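Local atomic coordinates of geranyltranstransferase (Enterococcus faecalis, PDB entry 3P8L), a protein that probably catalyses the magnesium-dependent condensation of isopentenyl diphosphate with geranyl diphosphate to give farnesyl diphosphate and diphosphate. Residues A41-Y44 and S45-G49; P106-H109 and K110-E114; L149-A153 and G154-M158; G164-E167 and G168-V171. One frame throughout, in Å; residues are numbered along the deposited sequence.

All four contacts are local, each formed at a helix end or along a short helix of a largely helical prenyl synthase chain. Interactions 1 and 2 touch, with centres about 11 Å apart: Ser45 OG lies 2.8 Å from Asn108 ND2, and Phe112 CE2 reaches to 3.6 Å from Ala41 CA. Interactions 3 and 4 sit at the two ends of helix 158-167, nearest atoms about 7 Å apart, and both meet the second subunit. Within one chain interactions 1 and 3 stay about 14 Å apart at nearest atoms, yet Met42 packs on Asn155 of the second subunit. Interaction 2 borders the aspartate-rich segment characteristic of this family, its His109 touching Asp92.

Interaction 1. Residues A41-Y44 and S45-G49; sequences AMLY and SIHAG
Ile46 lays its CG1 branch back along the preceding turn of helix 36-47, with CG1 3.5 Å and CD1 3.6 Å from Met42 O. CG1 stands anti to the carbonyl carbon (chi1 -69°), which aims the branch at the same carbonyl that accepts the Ile46 backbone N at 3.1 Å, in the carbonyl plane. His47 does something similar. With chi1 at -75°, its ring swings beside its own backbone N and hangs near Leu43 O, CD2 coming to 3.3 Å from that oxygen and 4.1 Å from Leu43 CB. The Tyr44 ring leaves the helix, and OH comes unusually close to Pro106 O, a probable hydrogen bond of doubtful length. Ser45 OG, 3.8 Å from Ala41 O, is held by Asn108 ND2 instead. The bonds of Ile46 N and His47 N are flanked by weak ones, Ser45 N to Ala41 O and a bent Ala48 N to Tyr44 O. Gly49 turns the chain away with positive phi before Arg52, which bonds to Ile46 O. The chemistry is therefore split: backbone bonds hold the turns, side-chain carbons of Ile46 and His47 lie against the carbonyl oxygens of Met42 and Leu43, and Ser45 OG joins the helix to Asn108.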
ATOM      1  N   ALA A  41      15.986  -3.649   6.986  1.00 33.58           N
ATOM      2  CA  ALA A  41      15.346  -2.562   7.698  1.00 34.77           C
ATOM      3  C   ALA A  41      13.888  -2.908   8.037  1.00 29.56           C
ATOM      4  O   ALA A  41      13.417  -2.644   9.159  1.00 28.72           O
ATOM      5  CB  ALA A  41      15.446  -1.295   6.889  1.00 29.07           C
ATOM      6  N   MET A  42      13.205  -3.560   7.098  1.00 33.87           N
ATOM      7  CA  MET A  42      11.842  -4.048   7.345  1.00 37.59           C
ATOM      8  C   MET A  42      11.852  -5.129   8.424  1.00 37.36           C
ATOM      9  O   MET A  42      11.040  -5.091   9.346  1.00 38.60           O
ATOM     10  CB  MET A  42      11.180  -4.535   6.033  1.00 35.20           C
ATOM     11  CG  MET A  42      10.885  -3.393   5.046  1.00 35.39           C
ATOM     12  SD  MET A  42      10.076  -3.711   3.441  1.00 23.62           S
ATOM     13  CE  MET A  42      11.258  -4.861   2.788  1.00 27.98           C
ATOM     14  N   LEU A  43      12.774  -6.090   8.314  1.00 38.36           N
ATOM     15  CA  LEU A  43      12.889  -7.153   9.319  1.00 34.27           C
ATOM     16  C   LEU A  43      13.253  -6.583  10.688  1.00 36.33           C
ATOM     17  O   LEU A  43      12.813  -7.092  11.707  1.00 34.08           O
ATOM     18  CB  LEU A  43      13.923  -8.209   8.911  1.00 36.89           C
ATOM     19  CG  LEU A  43      13.645  -9.196   7.773  1.00 38.76           C
ATOM     20  CD1 LEU A  43      14.886 -10.060   7.470  1.00 33.18           C
ATOM     21  CD2 LEU A  43      12.452 -10.102   8.095  1.00 35.37           C
ATOM     22  N   TYR A  44      14.056  -5.519  10.724  1.00 32.55           N
ATOM     23  CA  TYR A  44      14.374  -4.903  12.006  1.00 31.71           C
ATOM     24  C   TYR A  44      13.100  -4.513  12.762  1.00 28.07           C
ATOM     25  O   TYR A  44      12.925  -4.882  13.934  1.00 30.44           O
ATOM     26  CB  TYR A  44      15.279  -3.676  11.842  1.00 33.03           C
ATOM     27  CG  TYR A  44      15.476  -2.931  13.146  1.00 32.25           C
ATOM     28  CD1 TYR A  44      16.370  -3.409  14.106  1.00 40.98           C
ATOM     29  CD2 TYR A  44      14.802  -1.745  13.403  1.00 32.18           C
ATOM     30  CE1 TYR A  44      16.573  -2.732  15.312  1.00 32.02           C
ATOM     31  CE2 TYR A  44      14.971  -1.062  14.620  1.00 29.85           C
ATOM     32  CZ  TYR A  44      15.868  -1.577  15.571  1.00 36.04           C
ATOM     33  OH  TYR A  44      16.078  -0.932  16.767  1.00 42.74           O
ATOM     34  N   SER A  45      12.206  -3.807  12.079  1.00 32.07           N
ATOM     35  CA  SER A  45      11.009  -3.279  12.714  1.00 37.36           C
ATOM     36  C   SER A  45       9.990  -4.364  13.058  1.00 36.72           C
ATOM     37  O   SER A  45       9.243  -4.214  14.017  1.00 33.48           O
ATOM     38  CB  SER A  45      10.361  -2.221  11.837  1.00 35.22           C
ATOM     39  OG  SER A  45      11.148  -1.043  11.797  1.00 34.69           O
ATOM     40  N   ILE A  46       9.966  -5.439  12.274  1.00 39.20           N
ATOM     41  CA  ILE A  46       9.177  -6.630  12.616  1.00 37.38           C
ATOM     42  C   ILE A  46       9.729  -7.325  13.878  1.00 43.77           C
ATOM     43  O   ILE A  46       8.978  -7.573  14.841  1.00 43.10           O
ATOM     44  CB  ILE A  46       9.098  -7.620  11.415  1.00 38.05           C
ATOM     45  CG1 ILE A  46       8.249  -7.035  10.297  1.00 35.97           C
ATOM     46  CG2 ILE A  46       8.511  -8.976  11.831  1.00 30.01           C
ATOM     47  CD1 ILE A  46       8.552  -7.661   8.973  1.00 49.48           C
ATOM     48  N   HIS A  47      11.024  -7.586  13.906  1.00 42.15           N
ATOM     49  CA  HIS A  47      11.682  -8.301  14.995  1.00 46.75           C
ATOM     50  C   HIS A  47      11.796  -7.539  16.302  1.00 48.28           C
ATOM     51  O   HIS A  47      12.103  -8.101  17.318  1.00 51.02           O
ATOM     52  CB  HIS A  47      13.076  -8.708  14.597  1.00 45.94           C
ATOM     53  CG  HIS A  47      13.133  -9.862  13.662  1.00 54.76           C
ATOM     54  ND1 HIS A  47      12.339 -10.973  13.795  1.00 55.21           N
ATOM     55  CD2 HIS A  47      13.915 -10.086  12.586  1.00 46.86           C
ATOM     56  CE1 HIS A  47      12.619 -11.824  12.833  1.00 47.36           C
ATOM     57  NE2 HIS A  47      13.574 -11.311  12.088  1.00 55.30           N
ATOM     58  N   ALA A  48      11.566  -6.255  16.270  1.00 45.06           N
ATOM     59  CA  ALA A  48      11.559  -5.450  17.492  1.00 49.08           C
ATOM     60  C   ALA A  48      10.337  -5.810  18.363  1.00 55.36           C
ATOM     61  O   ALA A  48      10.244  -5.422  19.534  1.00 55.67           O
ATOM     62  CB  ALA A  48      11.577  -3.957  17.146  1.00 44.80           C
ATOM     63  N   GLY A  49       9.416  -6.565  17.766  1.00 57.18           N
ATOM     64  CA  GLY A  49       8.269  -7.119  18.460  1.00 56.07           C
ATOM     65  C   GLY A  49       7.169  -6.097  18.674  1.00 54.69           C
ATOM     66  O   GLY A  49       7.206  -5.001  18.129  1.00 53.03           O
TER

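Interaction 2. Residues P106-H109 and K110-E114; sequences PTNH and KVFGE
Lys110 folds its chain back over the start of helix 108-112, and each carbon as far as CD meets something of Thr107 or His109. CB stands 3.4 Å from Thr107 O. CG comes equally close, 3.4 Å, to Thr107 OG1, whose polar partner is Asp99 O; the two side chains run alongside and point the same way. CG also lies over one face of the His109 imidazole, and CD follows at 3.8 Å from His109 CD2. This path needs bends at chi2 (-46°) and chi3 (-85°), beyond which NZ ends 5.8 Å from His109 NE2. The short helix follows the two-stranded hairpin of residues 101-106, just beyond the aspartate-rich segment of this prenyl synthase family, and Thr107 occupies its N-cap without a side-chain capping bond. Thr107 O instead receives Val111 N at 3.1 Å, nearly along the C=O axis. Val111 CG2 packs on Pro106 CG. Asn108 OD1, buried and with no polar partner in the model, lies 3.7 Å from Phe112 CD2, the amide and ring planes turned 40° apart; ND2 of the same amide bonds to Ser45 OG. Gly113 N closes the helix on His109 O at 2.9 Å, approaching from above the carbonyl plane.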
ATOM      1  N   PRO A 106      16.100   1.396  19.483  1.00 39.96           N
ATOM      2  CA  PRO A 106      16.016   2.541  18.576  1.00 41.11           C
ATOM      3  C   PRO A 106      15.039   2.318  17.428  1.00 33.28           C
ATOM      4  O   PRO A 106      14.873   1.189  16.953  1.00 34.78           O
ATOM      5  CB  PRO A 106      17.437   2.667  18.019  1.00 43.62           C
ATOM      6  CG  PRO A 106      18.095   1.365  18.317  1.00 39.28           C
ATOM      7  CD  PRO A 106      17.473   0.864  19.545  1.00 35.17           C
ATOM      8  N   THR A 107      14.424   3.403  16.996  1.00 29.07           N
ATOM      9  CA  THR A 107      13.431   3.385  15.935  1.00 35.77           C
ATOM     10  C   THR A 107      14.131   3.185  14.613  1.00 41.96           C
ATOM     11  O   THR A 107      15.362   3.347  14.523  1.00 34.03           O
ATOM     12  CB  THR A 107      12.588   4.655  15.936  1.00 40.42           C
ATOM     13  OG1 THR A 107      13.448   5.783  16.098  1.00 37.19           O
ATOM     14  CG2 THR A 107      11.579   4.631  17.097  1.00 31.17           C
ATOM     15  N   ASN A 108      13.354   2.792  13.603  1.00 33.95           N
ATOM     16  CA  ASN A 108      13.904   2.462  12.295  1.00 34.15           C
ATOM     17  C   ASN A 108      14.819   3.551  11.684  1.00 35.62           C
ATOM     18  O   ASN A 108      15.915   3.237  11.228  1.00 30.67           O
ATOM     19  CB  ASN A 108      12.787   2.068  11.330  1.00 34.36           C
ATOM     20  CG  ASN A 108      13.307   1.345  10.116  1.00 40.00           C
ATOM     21  OD1 ASN A 108      14.004   1.934   9.301  1.00 32.03           O
ATOM     22  ND2 ASN A 108      12.962   0.058   9.976  1.00 32.71           N
ATOM     23  N   HIS A 109      14.379   4.808  11.694  1.00 32.12           N
ATOM     24  CA  HIS A 109      15.190   5.916  11.159  1.00 35.26           C
ATOM     25  C   HIS A 109      16.474   6.184  11.941  1.00 38.01           C
ATOM     26  O   HIS A 109      17.444   6.647  11.361  1.00 43.71           O
ATOM     27  CB  HIS A 109      14.380   7.214  11.030  1.00 30.09           C
ATOM     28  CG  HIS A 109      13.859   7.756  12.317  1.00 40.11           C
ATOM     29  ND1 HIS A 109      12.711   7.269  12.911  1.00 42.06           N
ATOM     30  CD2 HIS A 109      14.278   8.793  13.094  1.00 31.80           C
ATOM     31  CE1 HIS A 109      12.456   7.968  14.004  1.00 46.70           C
ATOM     32  NE2 HIS A 109      13.392   8.895  14.140  1.00 31.84           N
ATOM     33  N   LYS A 110      16.473   5.876  13.242  1.00 38.88           N
ATOM     34  CA  LYS A 110      17.671   6.004  14.088  1.00 43.07           C
ATOM     35  C   LYS A 110      18.677   4.936  13.752  1.00 45.29           C
ATOM     36  O   LYS A 110      19.890   5.147  13.866  1.00 43.26           O
ATOM     37  CB  LYS A 110      17.319   5.924  15.582  1.00 40.52           C
ATOM     38  CG  LYS A 110      16.534   7.129  16.094  1.00 37.51           C
ATOM     39  CD  LYS A 110      17.130   8.447  15.627  1.00 51.33           C
ATOM     40  CE  LYS A 110      18.244   8.915  16.552  1.00 57.74           C
ATOM     41  NZ  LYS A 110      18.653  10.289  16.174  1.00 60.31           N
ATOM     42  N   VAL A 111      18.187   3.781  13.312  1.00 41.17           N
ATOM     43  CA  VAL A 111      19.115   2.759  12.890  1.00 37.27           C
ATOM     44  C   VAL A 111      19.636   2.986  11.466  1.00 43.43           C
ATOM     45  O   VAL A 111      20.858   2.975  11.256  1.00 38.82           O
ATOM     46  CB  VAL A 111      18.557   1.333  13.114  1.00 31.59           C
ATOM     47  CG1 VAL A 111      19.560   0.286  12.733  1.00 34.88           C
ATOM     48  CG2 VAL A 111      18.164   1.153  14.553  1.00 37.48           C
ATOM     49  N   PHE A 112      18.729   3.221  10.511  1.00 37.20           N
ATOM     50  CA  PHE A 112      19.057   3.092   9.090  1.00 36.78           C
ATOM     51  C   PHE A 112      19.064   4.403   8.316  1.00 33.07           C
ATOM     52  O   PHE A 112      19.391   4.422   7.125  1.00 38.06           O
ATOM     53  CB  PHE A 112      18.091   2.104   8.410  1.00 39.28           C
ATOM     54  CG  PHE A 112      18.195   0.692   8.926  1.00 34.91           C
ATOM     55  CD1 PHE A 112      19.222  -0.147   8.503  1.00 36.19           C
ATOM     56  CD2 PHE A 112      17.263   0.209   9.840  1.00 39.05           C
ATOM     57  CE1 PHE A 112      19.332  -1.470   8.983  1.00 33.31           C
ATOM     58  CE2 PHE A 112      17.354  -1.090  10.340  1.00 34.93           C
ATOM     59  CZ  PHE A 112      18.394  -1.949   9.898  1.00 33.79           C
ATOM     60  N   GLY A 113      18.703   5.488   8.998  1.00 33.03           N
ATOM     61  CA  GLY A 113      18.519   6.782   8.384  1.00 34.66           C
ATOM     62  C   GLY A 113      17.079   6.921   7.908  1.00 44.07           C
ATOM     63  O   GLY A 113      16.359   5.916   7.742  1.00 31.05           O
ATOM     64  N   GLU A 114      16.672   8.162   7.663  1.00 31.84           N
ATOM     65  CA  GLU A 114      15.287   8.481   7.319  1.00 41.17           C
ATOM     66  C   GLU A 114      14.829   7.972   5.958  1.00 42.90           C
ATOM     67  O   GLU A 114      13.697   7.494   5.838  1.00 35.30           O
ATOM     68  CB  GLU A 114      15.008   9.977   7.447  1.00 39.04           C
ATOM     69  CG  GLU A 114      14.861  10.434   8.871  1.00 39.81           C
ATOM     70  CD  GLU A 114      14.819  11.950   8.985  1.00 56.73           C
ATOM     71  OE1 GLU A 114      13.982  12.591   8.319  1.00 55.23           O
ATOM     72  OE2 GLU A 114      15.622  12.496   9.755  1.00 53.85           O
TER

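Interaction 3. Residues L149-A153 and G154-M158; sequences LAKAA and GNQGM
Gln156 sets NE2 of its amide against the aliphatic part of Lys151, 3.4 Å from Lys151 CG and then close to CD as the two chains pass at a slant. Gln156 belongs to a type I beta turn, Gly154 to Gly157, that links helix 139-153 to helix 158-167, and Lys151 lies in the last turn of the first helix. CG of Lys151 is anti to its backbone N (chi1 -177°), and in the conformer described, one of two, the extended chain presents its methylenes to NE2. The same NE2 makes a weak hydrogen bond to Gln130 of the second subunit, and backbone bonds of Asn155 to that subunit place the turn in the dimer interface. Between helix and turn, one water donates to Ala150 O and accepts from Gln156 N at 2.8 Å; another donates to both Lys151 O and Gln156 O. Gly154 N also bonds to Ala150 O, at 2.9 Å. Met158, the first residue of the new helix, returns to the old one: its N donates to Ala152 O at 2.8 Å, and CB and CE both touch Ala153 O. Gly157 CA adds a CH···O contact to Ala152 O, 3.4 Å long with 145° at the hydrogen.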
ATOM      1  N   LEU A 149      -9.191  -3.969   3.625  1.00 32.12           N
ATOM      2  CA  LEU A 149      -7.891  -3.555   4.177  1.00 34.89           C
ATOM      3  C   LEU A 149      -7.537  -2.165   3.706  1.00 30.92           C
ATOM      4  O   LEU A 149      -7.162  -1.317   4.527  1.00 35.93           O
ATOM      5  CB  LEU A 149      -6.780  -4.556   3.841  1.00 35.36           C
ATOM      6  CG  LEU A 149      -5.410  -4.317   4.502  1.00 34.40           C
ATOM      7  CD1 LEU A 149      -5.474  -4.445   6.024  1.00 28.27           C
ATOM      8  CD2 LEU A 149      -4.410  -5.299   3.928  1.00 31.62           C
ATOM      9  N   ALA A 150      -7.711  -1.915   2.404  1.00 36.36           N
ATOM     10  CA  ALA A 150      -7.470  -0.588   1.826  1.00 35.86           C
ATOM     11  C   ALA A 150      -8.399   0.469   2.386  1.00 39.01           C
ATOM     12  O   ALA A 150      -7.950   1.585   2.643  1.00 36.96           O
ATOM     13  CB  ALA A 150      -7.542  -0.627   0.305  1.00 36.16           C
ATOM     14  N   LYS A 151      -9.683   0.117   2.575  1.00 37.34           N
ATOM     15  CA  LYS A 151     -10.634   1.002   3.240  0.50 35.94           C
ATOM     16  C   LYS A 151     -10.159   1.354   4.650  1.00 35.29           C
ATOM     17  O   LYS A 151     -10.156   2.512   5.019  1.00 42.40           O
ATOM     18  CB  LYS A 151     -12.047   0.385   3.284  0.50 34.51           C
ATOM     19  CG  LYS A 151     -13.112   1.292   3.900  0.50 38.89           C
ATOM     20  CD  LYS A 151     -14.521   0.759   3.622  0.50 44.50           C
ATOM     21  CE  LYS A 151     -15.583   1.670   4.230  0.50 47.11           C
ATOM     22  NZ  LYS A 151     -15.326   1.930   5.679  0.50 38.75           N
ATOM     23  N   ALA A 152      -9.744   0.349   5.424  1.00 33.18           N
ATOM     24  CA  ALA A 152      -9.315   0.580   6.790  1.00 30.90           C
ATOM     25  C   ALA A 152      -7.971   1.333   6.886  1.00 36.27           C
ATOM     26  O   ALA A 152      -7.799   2.215   7.716  1.00 35.36           O
ATOM     27  CB  ALA A 152      -9.242  -0.759   7.566  1.00 36.22           C
ATOM     28  N   ALA A 153      -7.037   0.978   6.020  1.00 35.68           N
ATOM     29  CA  ALA A 153      -5.667   1.466   6.119  1.00 39.28           C
ATOM     30  C   ALA A 153      -5.424   2.789   5.409  1.00 32.88           C
ATOM     31  O   ALA A 153      -4.497   3.511   5.770  1.00 36.63           O
ATOM     32  CB  ALA A 153      -4.686   0.384   5.595  1.00 35.32           C
ATOM     33  N   GLY A 154      -6.264   3.124   4.423  1.00 33.93           N
ATOM     34  CA  GLY A 154      -6.012   4.269   3.551  1.00 34.13           C
ATOM     35  C   GLY A 154      -6.705   5.587   3.882  1.00 37.32           C
ATOM     36  O   GLY A 154      -6.938   5.904   5.050  1.00 34.27           O
ATOM     37  N   ASN A 155      -7.035   6.336   2.829  1.00 36.66           N
ATOM     38  CA  ASN A 155      -7.668   7.658   2.914  1.00 46.24           C
ATOM     39  C   ASN A 155      -9.019   7.683   3.602  1.00 45.47           C
ATOM     40  O   ASN A 155      -9.397   8.716   4.131  1.00 42.69           O
ATOM     41  CB  ASN A 155      -7.854   8.257   1.525  1.00 49.46           C
ATOM     42  CG  ASN A 155      -6.557   8.488   0.811  1.00 51.78           C
ATOM     43  OD1 ASN A 155      -5.551   8.819   1.428  1.00 44.60           O
ATOM     44  ND2 ASN A 155      -6.572   8.319  -0.501  1.00 50.01           N
ATOM     45  N   GLN A 156      -9.744   6.559   3.566  1.00 40.05           N
ATOM     46  CA  GLN A 156     -11.015   6.425   4.295  1.00 44.26           C
ATOM     47  C   GLN A 156     -10.828   6.082   5.759  1.00 45.44           C
ATOM     48  O   GLN A 156     -11.782   6.129   6.544  1.00 40.91           O
ATOM     49  CB  GLN A 156     -11.903   5.350   3.651  1.00 41.08           C
ATOM     50  CG  GLN A 156     -12.499   5.796   2.342  1.00 43.62           C
ATOM     51  CD  GLN A 156     -13.638   4.926   1.912  1.00 55.98           C
ATOM     52  OE1 GLN A 156     -14.798   5.344   1.946  1.00 55.87           O
ATOM     53  NE2 GLN A 156     -13.326   3.698   1.516  1.00 43.96           N
ATOM     54  N   GLY A 157      -9.607   5.700   6.123  1.00 43.15           N
ATOM     55  CA  GLY A 157      -9.347   5.224   7.475  1.00 39.53           C
ATOM     56  C   GLY A 157      -8.082   5.786   8.067  1.00 43.07           C
ATOM     57  O   GLY A 157      -7.973   7.017   8.265  1.00 40.89           O
ATOM     58  N   MET A 158      -7.127   4.882   8.329  1.00 37.29           N
ATOM     59  CA  MET A 158      -5.913   5.192   9.119  1.00 39.76           C
ATOM     60  C   MET A 158      -5.150   6.457   8.700  1.00 34.53           C
ATOM     61  O   MET A 158      -4.772   7.258   9.561  1.00 40.04           O
ATOM     62  CB  MET A 158      -4.959   3.981   9.169  1.00 35.81           C
ATOM     63  CG  MET A 158      -3.787   4.127  10.153  1.00 35.11           C
ATOM     64  SD  MET A 158      -2.590   2.759  10.020  1.00 27.39           S
ATOM     65  CE  MET A 158      -2.068   3.079   8.353  1.00 31.98           C
TER
HETATM   66  O   HOH W   1      -9.021   4.341   2.034  1.00 40.78           O
HETATM   67  O   HOH W   2     -12.377   3.473   7.208  1.00 70.64           O

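Interaction 4. Residues G164-E167 and G168-V171; sequences GDIE and GEKV
Glu169 and Lys170 both wrap around the carbonyl of Ile166 in the last turn of helix 158-167. Glu169 N donates to Ile166 O at 3.1 Å, but from well above the carbonyl plane, 65° out of it, as the chain tightens on leaving the helix. Glu169 CB sits 3.4 Å from the same oxygen. Lys170 brings CE there too, also at 3.4 Å: its CG lies between the backbone N and the carbonyl carbon (chi1 44°), and bends at chi2 and chi3 curl the chain back. NZ then stops 4.3 Å from Ile166 CG2, and Glu169 OE1 comes equally near that methyl, so both polar ends approach the methyl from one side.

Behind this first shell the backbone sets the positions. Gly168 N continues the helical pattern with a bond of 3.1 Å to Gly164 O and a weak second one to Asp165 O. Glu167 O takes weak bonds from Lys170 N and Val171 N, which draw the exit segment round. Asp165 OD2 and Glu169 OE2, 4.9 Å apart, would probably repel each other mildly.

Outward, the Asp165 side chain touches Val181 and Lys185 of helix 175-200. Glu167 OE2 bonds to Asn35 of the second subunit, and Ile166 packs on Leu119 of that subunit, so this surface turn, which ends helix 158-167 and opens the loop before helix 175-200, takes part in the contact with the second subunit.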
ATOM      1  N   GLY A 164      -5.694  13.789  10.750  1.00 45.35           N
ATOM      2  CA  GLY A 164      -6.552  14.373  11.782  1.00 48.32           C
ATOM      3  C   GLY A 164      -5.855  14.565  13.118  1.00 53.18           C
ATOM      4  O   GLY A 164      -5.969  15.631  13.730  1.00 53.30           O
ATOM      5  N   ASP A 165      -5.114  13.545  13.556  1.00 52.70           N
ATOM      6  CA  ASP A 165      -4.373  13.590  14.831  1.00 51.61           C
ATOM      7  C   ASP A 165      -3.319  14.697  14.889  1.00 53.17           C
ATOM      8  O   ASP A 165      -3.180  15.375  15.907  1.00 53.58           O
ATOM      9  CB  ASP A 165      -3.719  12.236  15.142  1.00 51.57           C
ATOM     10  CG  ASP A 165      -3.362  12.078  16.618  1.00 53.10           C
ATOM     11  OD1 ASP A 165      -4.215  12.351  17.487  1.00 58.11           O
ATOM     12  OD2 ASP A 165      -2.227  11.664  16.917  1.00 65.85           O
ATOM     13  N   ILE A 166      -2.588  14.873  13.793  1.00 54.18           N
ATOM     14  CA  ILE A 166      -1.566  15.915  13.675  1.00 55.60           C
ATOM     15  C   ILE A 166      -2.189  17.327  13.663  1.00 60.21           C
ATOM     16  O   ILE A 166      -1.676  18.246  14.301  1.00 62.64           O
ATOM     17  CB  ILE A 166      -0.678  15.648  12.438  1.00 55.59           C
ATOM     18  CG1 ILE A 166       0.233  14.440  12.715  1.00 48.41           C
ATOM     19  CG2 ILE A 166       0.134  16.895  12.029  1.00 51.99           C
ATOM     20  CD1 ILE A 166       0.733  13.746  11.480  1.00 41.58           C
ATOM     21  N   GLU A 167      -3.308  17.484  12.965  1.00 60.81           N
ATOM     22  CA  GLU A 167      -4.039  18.753  12.960  1.00 64.91           C
ATOM     23  C   GLU A 167      -4.553  19.122  14.353  1.00 67.36           C
ATOM     24  O   GLU A 167      -4.636  20.299  14.698  1.00 70.40           O
ATOM     25  CB  GLU A 167      -5.190  18.703  11.961  1.00 61.96           C
ATOM     26  CG  GLU A 167      -4.734  18.821  10.521  1.00 60.56           C
ATOM     27  CD  GLU A 167      -5.891  18.830   9.544  1.00 68.27           C
ATOM     28  OE1 GLU A 167      -5.981  19.779   8.735  1.00 71.66           O
ATOM     29  OE2 GLU A 167      -6.715  17.893   9.587  1.00 66.58           O
ATOM     30  N   GLY A 168      -4.858  18.102  15.153  1.00 70.07           N
ATOM     31  CA  GLY A 168      -5.284  18.271  16.539  1.00 68.31           C
ATOM     32  C   GLY A 168      -4.211  18.672  17.538  1.00 68.13           C
ATOM     33  O   GLY A 168      -4.520  18.925  18.697  1.00 71.09           O
ATOM     34  N   GLU A 169      -2.954  18.725  17.104  1.00 72.66           N
ATOM     35  CA  GLU A 169      -1.865  19.243  17.945  1.00 79.05           C
ATOM     36  C   GLU A 169      -1.883  20.772  18.087  1.00 81.44           C
ATOM     37  O   GLU A 169      -1.495  21.301  19.130  1.00 83.80           O
ATOM     38  CB  GLU A 169      -0.495  18.782  17.423  1.00 73.35           C
ATOM     39  CG  GLU A 169      -0.036  17.453  17.992  1.00 76.48           C
ATOM     40  CD  GLU A 169       0.854  16.664  17.038  1.00 83.88           C
ATOM     41  OE1 GLU A 169       1.450  17.261  16.111  1.00 79.18           O
ATOM     42  OE2 GLU A 169       0.953  15.432  17.225  1.00 80.28           O
ATOM     43  N   LYS A 170      -2.327  21.470  17.043  1.00 84.95           N
ATOM     44  CA  LYS A 170      -2.303  22.940  17.026  1.00 91.55           C
ATOM     45  C   LYS A 170      -3.688  23.602  17.138  1.00 92.86           C
ATOM     46  O   LYS A 170      -3.785  24.809  17.378  1.00 94.11           O
ATOM     47  CB  LYS A 170      -1.511  23.470  15.818  1.00 91.07           C
ATOM     48  CG  LYS A 170      -1.805  22.769  14.497  1.00 96.87           C
ATOM     49  CD  LYS A 170      -0.517  22.386  13.764  1.00100.22           C
ATOM     50  CE  LYS A 170       0.133  21.151  14.387  1.00 99.58           C
ATOM     51  NZ  LYS A 170       1.339  20.690  13.646  1.00 99.25           N
ATOM     52  N   VAL A 171      -4.744  22.808  16.955  1.00 92.00           N
ATOM     53  CA  VAL A 171      -6.120  23.232  17.226  1.00 92.61           C
ATOM     54  C   VAL A 171      -6.766  22.169  18.120  1.00 93.38           C
ATOM     55  O   VAL A 171      -6.938  21.024  17.693  1.00 92.11           O
ATOM     56  CB  VAL A 171      -6.957  23.421  15.924  1.00 92.75           C
ATOM     57  CG1 VAL A 171      -8.424  23.695  16.252  1.00 92.24           C
ATOM     58  CG2 VAL A 171      -6.392  24.550  15.064  1.00 93.93           C
TER